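Local coordinates for putative metal-dependent hydrolase (Bacillus subtilis, PDB 6KNS), which adopts the metallo-beta-lactamase fold, binds zinc and calcium ions and is probably a hydrolase, perhaps related in activity to the tRNA 3'-processing endoribonucleases, at residues G16-A21 against L218-V223; N22-G27 against S43-K48; T134-I139 against D166-F171; N197-G202 against K232-G237. All coordinates share one frame; numbering follows the deposited sequence.

Contact 1 (G16-A21 against L218-V223)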
loop_
_atom_site.group_PDB
_atom_site.type_symbol
_atom_site.label_atom_id
_atom_site.label_comp_id
_atom_site.label_asym_id
_atom_site.label_seq_id
_atom_site.Cartn_x
_atom_site.Cartn_y
_atom_site.Cartn_z
ATOM N N GLY A 16 8.998 -6.239 -7.794
ATOM C CA GLY A 16 10.038 -5.907 -6.851
ATOM C C GLY A 16 10.042 -4.409 -6.597
ATOM O O GLY A 16 9.871 -3.659 -7.521
ATOM N N GLY A 17 10.234 -3.990 -5.346
ATOM C CA GLY A 17 10.474 -2.597 -4.985
ATOM C C GLY A 17 9.222 -1.739 -4.817
ATOM O O GLY A 17 8.988 -1.159 -3.748
ATOM N N PHE A 18 8.407 -1.673 -5.861
ATOM C CA PHE A 18 7.262 -0.767 -5.919
ATOM C C PHE A 18 6.348 -1.287 -7.043
ATOM O O PHE A 18 6.786 -2.011 -7.903
ATOM C CB PHE A 18 7.713 0.663 -6.239
ATOM C CG PHE A 18 8.358 0.808 -7.615
ATOM C CD1 PHE A 18 9.695 0.549 -7.798
ATOM C CD2 PHE A 18 7.629 1.235 -8.721
ATOM C CE1 PHE A 18 10.278 0.692 -9.047
ATOM C CE2 PHE A 18 8.225 1.378 -9.970
ATOM C CZ PHE A 18 9.551 1.113 -10.122
ATOM N N PRO A 19 5.079 -0.936 -7.016
ATOM C CA PRO A 19 4.159 -1.531 -7.976
ATOM C C PRO A 19 4.257 -0.863 -9.340
ATOM O O PRO A 19 4.367 0.361 -9.430
ATOM C CB PRO A 19 2.793 -1.230 -7.354
ATOM C CG PRO A 19 3.038 0.080 -6.642
ATOM C CD PRO A 19 4.375 -0.101 -6.027
ATOM N N ALA A 20 4.242 -1.665 -10.396
ATOM C CA ALA A 20 3.887 -1.170 -11.720
ATOM C C ALA A 20 2.434 -0.679 -11.645
ATOM O O ALA A 20 1.691 -1.027 -10.701
ATOM C CB ALA A 20 4.010 -2.321 -12.789
ATOM N N ALA A 21 2.045 0.117 -12.633
ATOM C CA ALA A 21 0.691 0.611 -12.768
ATOM C C ALA A 21 -0.365 -0.513 -12.639
ATOM O O ALA A 21 -0.331 -1.535 -13.334
ATOM C CB ALA A 21 0.530 1.398 -14.116
ATOM N N LEU A 218 9.575 -9.004 -9.811
ATOM C CA LEU A 218 9.946 -8.703 -11.186
ATOM C C LEU A 218 10.475 -7.283 -11.353
ATOM O O LEU A 218 10.111 -6.388 -10.589
ATOM C CB LEU A 218 8.726 -8.888 -12.088
ATOM C CG LEU A 218 8.101 -10.268 -12.080
ATOM C CD1 LEU A 218 6.754 -10.256 -12.918
ATOM C CD2 LEU A 218 9.127 -11.298 -12.575
ATOM N N PRO A 219 11.333 -7.074 -12.368
ATOM C CA PRO A 219 11.899 -5.749 -12.635
ATOM C C PRO A 219 10.943 -4.854 -13.425
ATOM O O PRO A 219 9.956 -5.324 -13.942
ATOM C CB PRO A 219 13.129 -6.061 -13.486
ATOM C CG PRO A 219 12.786 -7.343 -14.196
ATOM C CD PRO A 219 11.929 -8.119 -13.213
ATOM N N HIS A 220 11.248 -3.564 -13.494
ATOM C CA HIS A 220 10.423 -2.587 -14.181
ATOM C C HIS A 220 11.049 -2.174 -15.527
ATOM O O HIS A 220 10.870 -1.046 -15.969
ATOM C CB HIS A 220 10.236 -1.350 -13.260
ATOM C CG HIS A 220 9.552 -1.691 -11.968
ATOM N ND1 HIS A 220 8.194 -1.543 -11.790
ATOM C CD2 HIS A 220 10.019 -2.248 -10.829
ATOM C CE1 HIS A 220 7.858 -1.967 -10.587
ATOM N NE2 HIS A 220 8.948 -2.386 -9.973
ATOM N N PHE A 221 11.795 -3.069 -16.162
ATOM C CA PHE A 221 12.316 -2.811 -17.515
ATOM C C PHE A 221 12.515 -4.161 -18.194
ATOM O O PHE A 221 12.524 -5.198 -17.533
ATOM C CB PHE A 221 13.653 -2.050 -17.465
ATOM C CG PHE A 221 14.757 -2.839 -16.859
ATOM C CD1 PHE A 221 14.861 -2.955 -15.479
ATOM C CD2 PHE A 221 15.671 -3.521 -17.662
ATOM C CE1 PHE A 221 15.898 -3.740 -14.887
ATOM C CE2 PHE A 221 16.691 -4.291 -17.097
ATOM C CZ PHE A 221 16.805 -4.408 -15.709
ATOM N N GLY A 222 12.680 -4.150 -19.494
ATOM C CA GLY A 222 12.964 -5.389 -20.236
ATOM C C GLY A 222 11.727 -6.177 -20.638
ATOM O O GLY A 222 10.587 -5.742 -20.422
ATOM N N VAL A 223 11.975 -7.327 -21.258
ATOM C CA VAL A 223 10.934 -8.220 -21.710
ATOM C C VAL A 223 10.859 -9.351 -20.714
ATOM O O VAL A 223 11.717 -10.240 -20.719
ATOM C CB VAL A 223 11.268 -8.763 -23.077
ATOM C CG1 VAL A 223 10.114 -9.684 -23.600
ATOM C CG2 VAL A 223 11.552 -7.589 -23.993
#
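His220 reaches from its loop to segment 16-21 and lies flat against the ring of Phe18, which comes from the opposite direction. At the root of the side chain, His220 CB is 4.0 Å from Phe18 CZ. With CG beside the backbone N (chi1 -61°), the imidazole is carried over the phenyl ring. His220 CG is 3.4 Å from Phe18 CZ, which stands above the imidazole's centre. Along the two arms, ND1 of His220 is 3.4 Å from Phe18 CE2, and CD2 of His220 is 3.4 Å from Phe18 CE1. His220 CE1 also lies over the phenyl ring, nearest to CE2 of its atoms. The planes differ by 9° and the centroids are 3.6 Å apart, a face-to-face stack. Both loops belong to the rim of the metallo-beta-lactamase fold, where turns following the strands build the metal site: His217, just before Leu218, is a zinc ligand. At its far end His220 NE2 sits above the centre of the Phe18 ring and donates to Gly16 O at 2.9 Å, in the imidazole plane, which helps fix the ring's rotation. Histidine suits this place because one flat group can both stack and donate. Gly16 also gives its N-H to Leu218 O, 3.0 Å from Gly16 N, and its small size fits beside His217 and Asp69. Phe18 also packs on Pro76 of the second subunit.

Contact 2 (N22-G27 against S43-K48)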
loop_
_atom_site.group_PDB
_atom_site.type_symbol
_atom_site.label_atom_id
_atom_site.label_comp_id
_atom_site.label_asym_id
_atom_site.label_seq_id
_atom_site.Cartn_x
_atom_site.Cartn_y
_atom_site.Cartn_z
ATOM N N ASN A 22 -1.267 -0.324 -11.682
ATOM C CA ASN A 22 -2.386 -1.231 -11.421
ATOM C C ASN A 22 -1.956 -2.641 -10.984
ATOM O O ASN A 22 -2.766 -3.581 -10.986
ATOM C CB ASN A 22 -3.332 -1.277 -12.613
ATOM C CG ASN A 22 -3.952 0.096 -12.909
ATOM O OD1 ASN A 22 -4.579 0.715 -12.043
ATOM N ND2 ASN A 22 -3.747 0.580 -14.116
ATOM N N GLU A 23 -0.697 -2.759 -10.568
ATOM C CA GLU A 23 -0.195 -4.020 -10.037
ATOM C C GLU A 23 0.189 -3.879 -8.570
ATOM O O GLU A 23 -0.222 -2.910 -7.897
ATOM C CB GLU A 23 0.984 -4.522 -10.852
ATOM C CG GLU A 23 0.653 -4.671 -12.349
ATOM C CD GLU A 23 -0.463 -5.694 -12.644
ATOM O OE1 GLU A 23 -0.734 -6.609 -11.815
ATOM O OE2 GLU A 23 -1.087 -5.545 -13.727
ATOM N N ALA A 24 0.911 -4.882 -8.070
ATOM C CA ALA A 24 1.246 -4.977 -6.653
ATOM C C ALA A 24 2.663 -5.466 -6.417
ATOM O O ALA A 24 3.303 -6.017 -7.329
ATOM C CB ALA A 24 0.216 -5.858 -5.894
ATOM N N THR A 25 3.174 -5.264 -5.200
ATOM C CA THR A 25 4.477 -5.853 -4.817
ATOM C C THR A 25 4.194 -7.114 -3.978
ATOM O O THR A 25 3.043 -7.564 -3.931
ATOM C CB THR A 25 5.415 -4.863 -4.139
ATOM O OG1 THR A 25 4.968 -4.554 -2.811
ATOM C CG2 THR A 25 5.517 -3.553 -4.943
ATOM N N SER A 26 5.229 -7.722 -3.389
ATOM C CA SER A 26 5.117 -9.052 -2.831
ATOM C C SER A 26 3.934 -9.332 -1.891
ATOM O O SER A 26 3.756 -8.689 -0.877
ATOM C CB SER A 26 6.400 -9.444 -2.127
ATOM O OG SER A 26 7.496 -9.457 -3.034
ATOM N N GLY A 27 3.178 -10.357 -2.258
ATOM C CA GLY A 27 2.088 -10.915 -1.466
ATOM C C GLY A 27 1.611 -12.224 -2.085
ATOM O O GLY A 27 1.304 -12.282 -3.294
ATOM N N SER A 43 2.929 -3.485 -1.264
ATOM C CA SER A 43 2.124 -2.348 -1.805
ATOM C C SER A 43 0.940 -2.842 -2.660
ATOM O O SER A 43 1.121 -3.661 -3.556
ATOM C CB SER A 43 3.024 -1.434 -2.641
ATOM O OG SER A 43 2.403 -0.200 -2.958
ATOM N N ALA A 44 -0.263 -2.335 -2.373
ATOM C CA ALA A 44 -1.486 -2.712 -3.069
ATOM C C ALA A 44 -1.886 -4.183 -2.875
ATOM O O ALA A 44 -2.817 -4.667 -3.543
ATOM C CB ALA A 44 -1.429 -2.354 -4.598
ATOM N N VAL A 45 -1.257 -4.877 -1.932
ATOM C CA VAL A 45 -1.574 -6.265 -1.709
ATOM C C VAL A 45 -2.926 -6.417 -1.033
ATOM O O VAL A 45 -3.710 -7.281 -1.433
ATOM C CB VAL A 45 -0.450 -6.980 -0.958
ATOM C CG1 VAL A 45 -0.953 -8.325 -0.357
ATOM C CG2 VAL A 45 0.707 -7.154 -1.945
ATOM N N LEU A 46 -3.242 -5.572 -0.056
ATOM C CA LEU A 46 -4.566 -5.681 0.566
ATOM C C LEU A 46 -5.682 -5.444 -0.410
ATOM O O LEU A 46 -6.677 -6.207 -0.438
ATOM C CB LEU A 46 -4.745 -4.690 1.707
ATOM C CG LEU A 46 -4.331 -5.043 3.110
ATOM C CD1 LEU A 46 -5.002 -4.024 4.149
ATOM C CD2 LEU A 46 -4.686 -6.506 3.418
ATOM N N SER A 47 -5.544 -4.392 -1.224
ATOM C CA SER A 47 -6.534 -4.102 -2.238
ATOM C C SER A 47 -6.830 -5.322 -3.130
ATOM O O SER A 47 -7.998 -5.662 -3.409
ATOM C CB SER A 47 -6.074 -2.945 -3.097
ATOM O OG SER A 47 -7.037 -2.585 -4.078
ATOM N N LYS A 48 -5.783 -5.972 -3.586
ATOM C CA LYS A 48 -5.930 -7.127 -4.466
ATOM C C LYS A 48 -6.380 -8.367 -3.688
ATOM O O LYS A 48 -7.233 -9.111 -4.167
ATOM C CB LYS A 48 -4.636 -7.380 -5.238
ATOM C CG LYS A 48 -4.355 -6.229 -6.207
ATOM C CD LYS A 48 -3.603 -6.662 -7.429
ATOM C CE LYS A 48 -3.261 -5.464 -8.336
ATOM N NZ LYS A 48 -4.367 -5.033 -9.204
#
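Thr25 and Ser43 hold the tight end of this contact through two hydrogen bonds. Thr25 N donates to Ser43 O at 3.1 Å, in the carbonyl plane, while Ser43 N returns a bond to Thr25 OG1 at 2.8 Å. OG1 can take that bond because it stands between the backbone N and the carbonyl carbon (chi1 72°); the same hydroxyl is also bonded to Asp69 O, so a threonine here ties the contact to the backbone of Asp69, a zinc ligand. Close by, Ala24 points its methyl at the turn, with CB 3.3 Å from Ser43 O and 4.1 Å from Ala44 CB, a spacing that suits small residues. Val45 sets CG2 against the backbone of the other segment, 3.1 Å from Thr25 O, and Gly27 brings its bare CA to within 4.0 Å of the same CG2. Segment 22-27 leads into strand 27-32, and segment 43-48 follows its antiparallel neighbour 35-39, so the contact fastens the open ends of a beta hairpin of the metallo-beta-lactamase fold; Ala44 N-caps the helix that begins there. The other end is looser and partly open to solvent. The long chain of Lys48 runs alongside Ala24, bends at its last torsion (chi4 -81°) and places NZ 2.8 Å from Asn22 O, above the carbonyl plane. Asn22 takes part here through its carbonyl; Glu23 O next to it accepts from Ser47 OG of the second subunit. Glu23 OE1 is 4.7 Å from Lys48 NZ, so a weak attraction is possible without contact.

Contact 3 (T134-I139 against D166-F171)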
loop_
_atom_site.group_PDB
_atom_site.type_symbol
_atom_site.label_atom_id
_atom_site.label_comp_id
_atom_site.label_asym_id
_atom_site.label_seq_id
_atom_site.Cartn_x
_atom_site.Cartn_y
_atom_site.Cartn_z
ATOM N N THR A 134 9.335 -23.991 7.546
ATOM C CA THR A 134 10.736 -23.949 7.964
ATOM C C THR A 134 11.425 -22.842 7.154
ATOM O O THR A 134 10.905 -22.410 6.111
ATOM C CB THR A 134 11.481 -25.309 7.756
ATOM O OG1 THR A 134 11.212 -25.796 6.447
ATOM C CG2 THR A 134 11.092 -26.397 8.833
ATOM N N PHE A 135 12.584 -22.391 7.623
ATOM C CA PHE A 135 13.180 -21.101 7.196
ATOM C C PHE A 135 14.640 -21.250 6.791
ATOM O O PHE A 135 15.331 -22.094 7.327
ATOM C CB PHE A 135 13.115 -20.113 8.351
ATOM C CG PHE A 135 11.719 -19.860 8.830
ATOM C CD1 PHE A 135 10.906 -18.937 8.191
ATOM C CD2 PHE A 135 11.188 -20.602 9.847
ATOM C CE1 PHE A 135 9.588 -18.725 8.595
ATOM C CE2 PHE A 135 9.884 -20.378 10.271
ATOM C CZ PHE A 135 9.078 -19.451 9.628
ATOM N N LEU A 136 15.093 -20.413 5.866
ATOM C CA LEU A 136 16.522 -20.283 5.543
ATOM C C LEU A 136 16.865 -18.791 5.472
ATOM O O LEU A 136 16.197 -18.025 4.755
ATOM C CB LEU A 136 16.839 -20.959 4.217
ATOM C CG LEU A 136 18.258 -20.841 3.646
ATOM C CD1 LEU A 136 19.281 -21.583 4.537
ATOM C CD2 LEU A 136 18.314 -21.372 2.197
ATOM N N LYS A 137 17.896 -18.368 6.210
ATOM C CA LYS A 137 18.355 -16.977 6.102
ATOM C C LYS A 137 18.899 -16.695 4.698
ATOM O O LYS A 137 19.616 -17.524 4.139
ATOM C CB LYS A 137 19.432 -16.708 7.115
ATOM C CG LYS A 137 19.652 -15.230 7.393
ATOM C CD LYS A 137 20.488 -15.101 8.717
ATOM C CE LYS A 137 20.786 -13.642 9.028
ATOM N NZ LYS A 137 21.329 -12.978 7.800
ATOM N N THR A 138 18.518 -15.553 4.117
ATOM C CA THR A 138 18.955 -15.214 2.761
ATOM C C THR A 138 20.159 -14.252 2.803
ATOM O O THR A 138 20.517 -13.739 3.852
ATOM C CB THR A 138 17.802 -14.609 1.950
ATOM O OG1 THR A 138 17.376 -13.362 2.524
ATOM C CG2 THR A 138 16.590 -15.600 1.895
ATOM N N ILE A 139 20.778 -14.024 1.655
ATOM C CA ILE A 139 21.825 -13.036 1.548
ATOM C C ILE A 139 21.135 -11.805 1.002
ATOM O O ILE A 139 20.753 -11.773 -0.160
ATOM C CB ILE A 139 22.953 -13.481 0.641
ATOM C CG1 ILE A 139 23.416 -14.901 1.026
ATOM C CG2 ILE A 139 24.091 -12.461 0.706
ATOM C CD1 ILE A 139 24.811 -15.271 0.477
ATOM N N ASP A 166 24.368 -21.546 -2.399
ATOM C CA ASP A 166 24.249 -22.988 -2.550
ATOM C C ASP A 166 23.258 -23.567 -1.555
ATOM O O ASP A 166 22.566 -24.533 -1.846
ATOM C CB ASP A 166 25.608 -23.680 -2.347
ATOM C CG ASP A 166 26.550 -23.527 -3.553
ATOM O OD1 ASP A 166 26.103 -23.158 -4.661
ATOM O OD2 ASP A 166 27.746 -23.805 -3.379
ATOM N N SER A 167 23.182 -22.985 -0.379
ATOM C CA SER A 167 22.280 -23.504 0.647
ATOM C C SER A 167 20.789 -23.539 0.199
ATOM O O SER A 167 19.975 -24.280 0.761
ATOM C CB SER A 167 22.438 -22.664 1.898
ATOM O OG SER A 167 22.183 -21.305 1.551
ATOM N N PHE A 168 20.414 -22.758 -0.811
ATOM C CA PHE A 168 19.038 -22.856 -1.304
ATOM C C PHE A 168 18.714 -24.258 -1.874
ATOM O O PHE A 168 17.542 -24.626 -1.970
ATOM C CB PHE A 168 18.787 -21.827 -2.402
ATOM C CG PHE A 168 18.345 -20.465 -1.915
ATOM C CD1 PHE A 168 17.188 -20.321 -1.191
ATOM C CD2 PHE A 168 19.056 -19.324 -2.272
ATOM C CE1 PHE A 168 16.748 -19.050 -0.791
ATOM C CE2 PHE A 168 18.639 -18.067 -1.880
ATOM C CZ PHE A 168 17.478 -17.922 -1.146
ATOM N N ILE A 169 19.740 -25.036 -2.253
ATOM C CA ILE A 169 19.504 -26.280 -2.979
ATOM C C ILE A 169 18.983 -27.358 -2.053
ATOM O O ILE A 169 17.911 -27.900 -2.323
ATOM C CB ILE A 169 20.730 -26.716 -3.811
ATOM C CG1 ILE A 169 20.862 -25.796 -5.028
ATOM C CG2 ILE A 169 20.632 -28.183 -4.274
ATOM C CD1 ILE A 169 22.219 -25.885 -5.732
ATOM N N PRO A 170 19.714 -27.675 -0.960
ATOM C CA PRO A 170 19.147 -28.592 0.037
ATOM C C PRO A 170 17.848 -28.090 0.657
ATOM O O PRO A 170 16.933 -28.867 0.871
ATOM C CB PRO A 170 20.230 -28.669 1.122
ATOM C CG PRO A 170 21.483 -28.184 0.483
ATOM C CD PRO A 170 21.136 -27.372 -0.698
ATOM N N PHE A 171 17.772 -26.803 0.955
ATOM C CA PHE A 171 16.539 -26.234 1.486
ATOM C C PHE A 171 15.306 -26.498 0.616
ATOM O O PHE A 171 14.241 -26.805 1.139
ATOM C CB PHE A 171 16.692 -24.724 1.669
ATOM C CG PHE A 171 15.534 -24.078 2.387
ATOM C CD1 PHE A 171 15.255 -24.401 3.726
ATOM C CD2 PHE A 171 14.746 -23.128 1.742
ATOM C CE1 PHE A 171 14.186 -23.771 4.405
ATOM C CE2 PHE A 171 13.695 -22.497 2.398
ATOM C CZ PHE A 171 13.415 -22.806 3.724
#
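Leu136 lays its CB squarely over the face of the Phe171 ring, 3.6 Å from the centroid and 3° off the ring normal, a CH-pi contact. With CG of Phe171 anti to the backbone N (chi1 -172°), the ring extends to the strand. It follows the strand backbone, bringing CZ 3.5 Å from Thr134 O, which lies at the ring's edge. Further out, the CD2 branch of Leu136 fits among residues of segment 166-171: it is 3.8 Å from Phe171 CB, 3.7 Å from Phe168 CD1 and 3.6 Å from Ser167 O. Leucine suits this spot because its CD2 methyl reaches on to Phe168 while CB lies over Phe171. Phe168 extends the apolar patch along the strand, its CZ 3.9 Å from CG2 of Thr138, whose hydroxyl is bonded to the backbone O of the zinc ligand Asp161. No hydrogen bond joins the two segments. The short helix 168-171 thus covers one face of strand 131-137, while Phe135, pointing away from it, stacks on Phe120. Phe168 touches Ala146 of the adjoining strand 145-150 and Ile204 of helix 198-208, wedged between sheet and helix.

Contact 4 (N197-G202 against K232-G237)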
loop_
_atom_site.group_PDB
_atom_site.type_symbol
_atom_site.label_atom_id
_atom_site.label_comp_id
_atom_site.label_asym_id
_atom_site.label_seq_id
_atom_site.Cartn_x
_atom_site.Cartn_y
_atom_site.Cartn_z
ATOM N N ASN A 197 19.278 -13.451 -10.583
ATOM C CA ASN A 197 18.822 -13.423 -11.956
ATOM C C ASN A 197 18.181 -14.762 -12.385
ATOM O O ASN A 197 18.083 -15.732 -11.623
ATOM C CB ASN A 197 19.947 -12.987 -12.927
ATOM C CG ASN A 197 21.096 -14.013 -13.051
ATOM O OD1 ASN A 197 20.957 -15.211 -12.755
ATOM N ND2 ASN A 197 22.229 -13.532 -13.516
ATOM N N SER A 198 17.733 -14.767 -13.618
ATOM C CA SER A 198 17.080 -15.902 -14.238
ATOM C C SER A 198 17.906 -17.186 -14.208
ATOM O O SER A 198 17.358 -18.248 -13.918
ATOM C CB SER A 198 16.698 -15.519 -15.697
ATOM O OG SER A 198 17.816 -14.900 -16.356
ATOM N N LEU A 199 19.213 -17.099 -14.464
ATOM C CA LEU A 199 20.066 -18.286 -14.458
ATOM C C LEU A 199 20.167 -18.895 -13.056
ATOM O O LEU A 199 20.190 -20.120 -12.884
ATOM C CB LEU A 199 21.453 -17.957 -14.997
ATOM C CG LEU A 199 21.497 -17.328 -16.402
ATOM C CD1 LEU A 199 22.959 -17.022 -16.835
ATOM C CD2 LEU A 199 20.814 -18.211 -17.447
ATOM N N GLU A 200 20.197 -18.022 -12.053
ATOM C CA GLU A 200 20.344 -18.444 -10.663
ATOM C C GLU A 200 19.067 -19.105 -10.147
ATOM O O GLU A 200 19.116 -20.166 -9.494
ATOM C CB GLU A 200 20.773 -17.263 -9.803
ATOM C CG GLU A 200 22.261 -16.896 -10.065
ATOM C CD GLU A 200 22.651 -15.479 -9.645
ATOM O OE1 GLU A 200 21.778 -14.584 -9.543
ATOM O OE2 GLU A 200 23.863 -15.249 -9.454
ATOM N N ALA A 201 17.929 -18.507 -10.473
ATOM C CA ALA A 201 16.654 -19.124 -10.152
ATOM C C ALA A 201 16.606 -20.507 -10.829
ATOM O O ALA A 201 16.201 -21.484 -10.221
ATOM C CB ALA A 201 15.503 -18.240 -10.600
ATOM N N GLY A 202 17.013 -20.579 -12.087
ATOM C CA GLY A 202 16.989 -21.837 -12.824
ATOM C C GLY A 202 17.859 -22.905 -12.187
ATOM O O GLY A 202 17.504 -24.090 -12.134
ATOM N N LYS A 232 14.921 -21.274 -18.558
ATOM C CA LYS A 232 14.811 -22.551 -19.261
ATOM C C LYS A 232 16.135 -22.995 -19.915
ATOM O O LYS A 232 16.219 -24.124 -20.348
ATOM C CB LYS A 232 13.696 -22.519 -20.341
ATOM C CG LYS A 232 12.284 -22.208 -19.843
ATOM C CD LYS A 232 11.555 -23.394 -19.271
ATOM C CE LYS A 232 11.256 -24.528 -20.323
ATOM N NZ LYS A 232 11.803 -25.860 -19.790
ATOM N N THR A 233 17.146 -22.115 -20.014
ATOM C CA THR A 233 18.431 -22.556 -20.579
ATOM C C THR A 233 19.133 -23.405 -19.534
ATOM O O THR A 233 20.046 -24.114 -19.849
ATOM C CB THR A 233 19.356 -21.401 -20.988
ATOM O OG1 THR A 233 19.713 -20.600 -19.833
ATOM C CG2 THR A 233 18.664 -20.546 -22.051
ATOM N N VAL A 234 18.686 -23.329 -18.283
ATOM C CA VAL A 234 19.333 -24.055 -17.164
ATOM C C VAL A 234 18.404 -25.154 -16.643
ATOM O O VAL A 234 18.813 -26.288 -16.485
ATOM C CB VAL A 234 19.717 -23.079 -16.022
ATOM C CG1 VAL A 234 20.162 -23.843 -14.789
ATOM C CG2 VAL A 234 20.849 -22.126 -16.499
ATOM N N PHE A 235 17.131 -24.831 -16.444
ATOM C CA PHE A 235 16.188 -25.760 -15.842
ATOM C C PHE A 235 15.296 -26.277 -16.940
ATOM O O PHE A 235 14.775 -25.495 -17.720
ATOM C CB PHE A 235 15.411 -25.013 -14.763
ATOM C CG PHE A 235 14.289 -25.776 -14.136
ATOM C CD1 PHE A 235 14.516 -26.962 -13.461
ATOM C CD2 PHE A 235 13.011 -25.250 -14.134
ATOM C CE1 PHE A 235 13.461 -27.646 -12.824
ATOM C CE2 PHE A 235 11.966 -25.921 -13.516
ATOM C CZ PHE A 235 12.194 -27.125 -12.858
ATOM N N SER A 236 15.119 -27.593 -16.996
ATOM C CA SER A 236 14.332 -28.216 -18.052
ATOM C C SER A 236 12.864 -28.431 -17.683
ATOM O O SER A 236 12.084 -28.850 -18.526
ATOM C CB SER A 236 14.956 -29.550 -18.463
ATOM O OG SER A 236 14.640 -30.525 -17.499
ATOM N N GLY A 237 12.451 -28.133 -16.456
ATOM C CA GLY A 237 11.031 -28.236 -16.138
ATOM C C GLY A 237 10.195 -26.997 -16.542
ATOM O O GLY A 237 10.630 -26.117 -17.294
#
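Leu199 and Gly202 make the contact with segment 232-237, on a helix whose first turn is closed by Asn197. As N-cap, Asn197 accepts the N-H of Glu200 on OD1 at 3.0 Å, at a C=O...donor angle of 172°. Glu200 answers with OE1, 2.9 Å from Asn197 N, which completes a capping box; Glu200 N has in addition a weak bond to Asn197 O. Ser198 follows, its hydroxyl bonded to Glu230. Leu199 then sends its side chain to the other segment: with CG beside the backbone N (chi1 -56°), CD2 comes 3.6 Å from Thr233 OG1, an atom bonded to Glu230 O, and 4.0 Å from CG2 of Val234, whose side chain it meets at about a right angle. Ala201 turns instead to Leu215 of strand 212-216. Glycine suits position 202, since a CB would point toward segment 232-237, tight against Val234 CB; there the two backbones approach most closely, CA of Gly202 5.0 Å from CA of Phe235. Val234 CG1 rests 3.6 Å from Gly202 C, and Phe235 CB lies 3.5 Å from Gly202 O, while the Phe235 ring leads away to Leu213. Helix 198-208 links the parallel neighbours 177-181 and 212-216, and segment 232-237 ends the next connection, to strand 238-241: the arrangement belongs to successive beta-alpha-beta crossovers, with helices outside a metallo-beta-lactamase sheet.

Contacts 1 and 2 are neighbours, with centres 13 Å apart, and they touch: Phe18 C is 3.2 Å from Thr25 CG2. Both reach the second subunit, and contact 2 lies within the loop that contact 1 closes. Together they flank the dinuclear zinc site: the nearest atoms of Gly16 and Ser26 are each about 5 Å from a zinc ion. Contact 3 lies across the chain's centre from contact 2, their centres about 26 Å apart, yet the side chain of Thr138 is about 8 Å from a zinc ion. Contact 4, centred about 17 Å from contact 3, lies away from the annotated sites, though the Phe235 side chain is about 10 Å from a bound calcium ion; its segments alternate with those of contact 1.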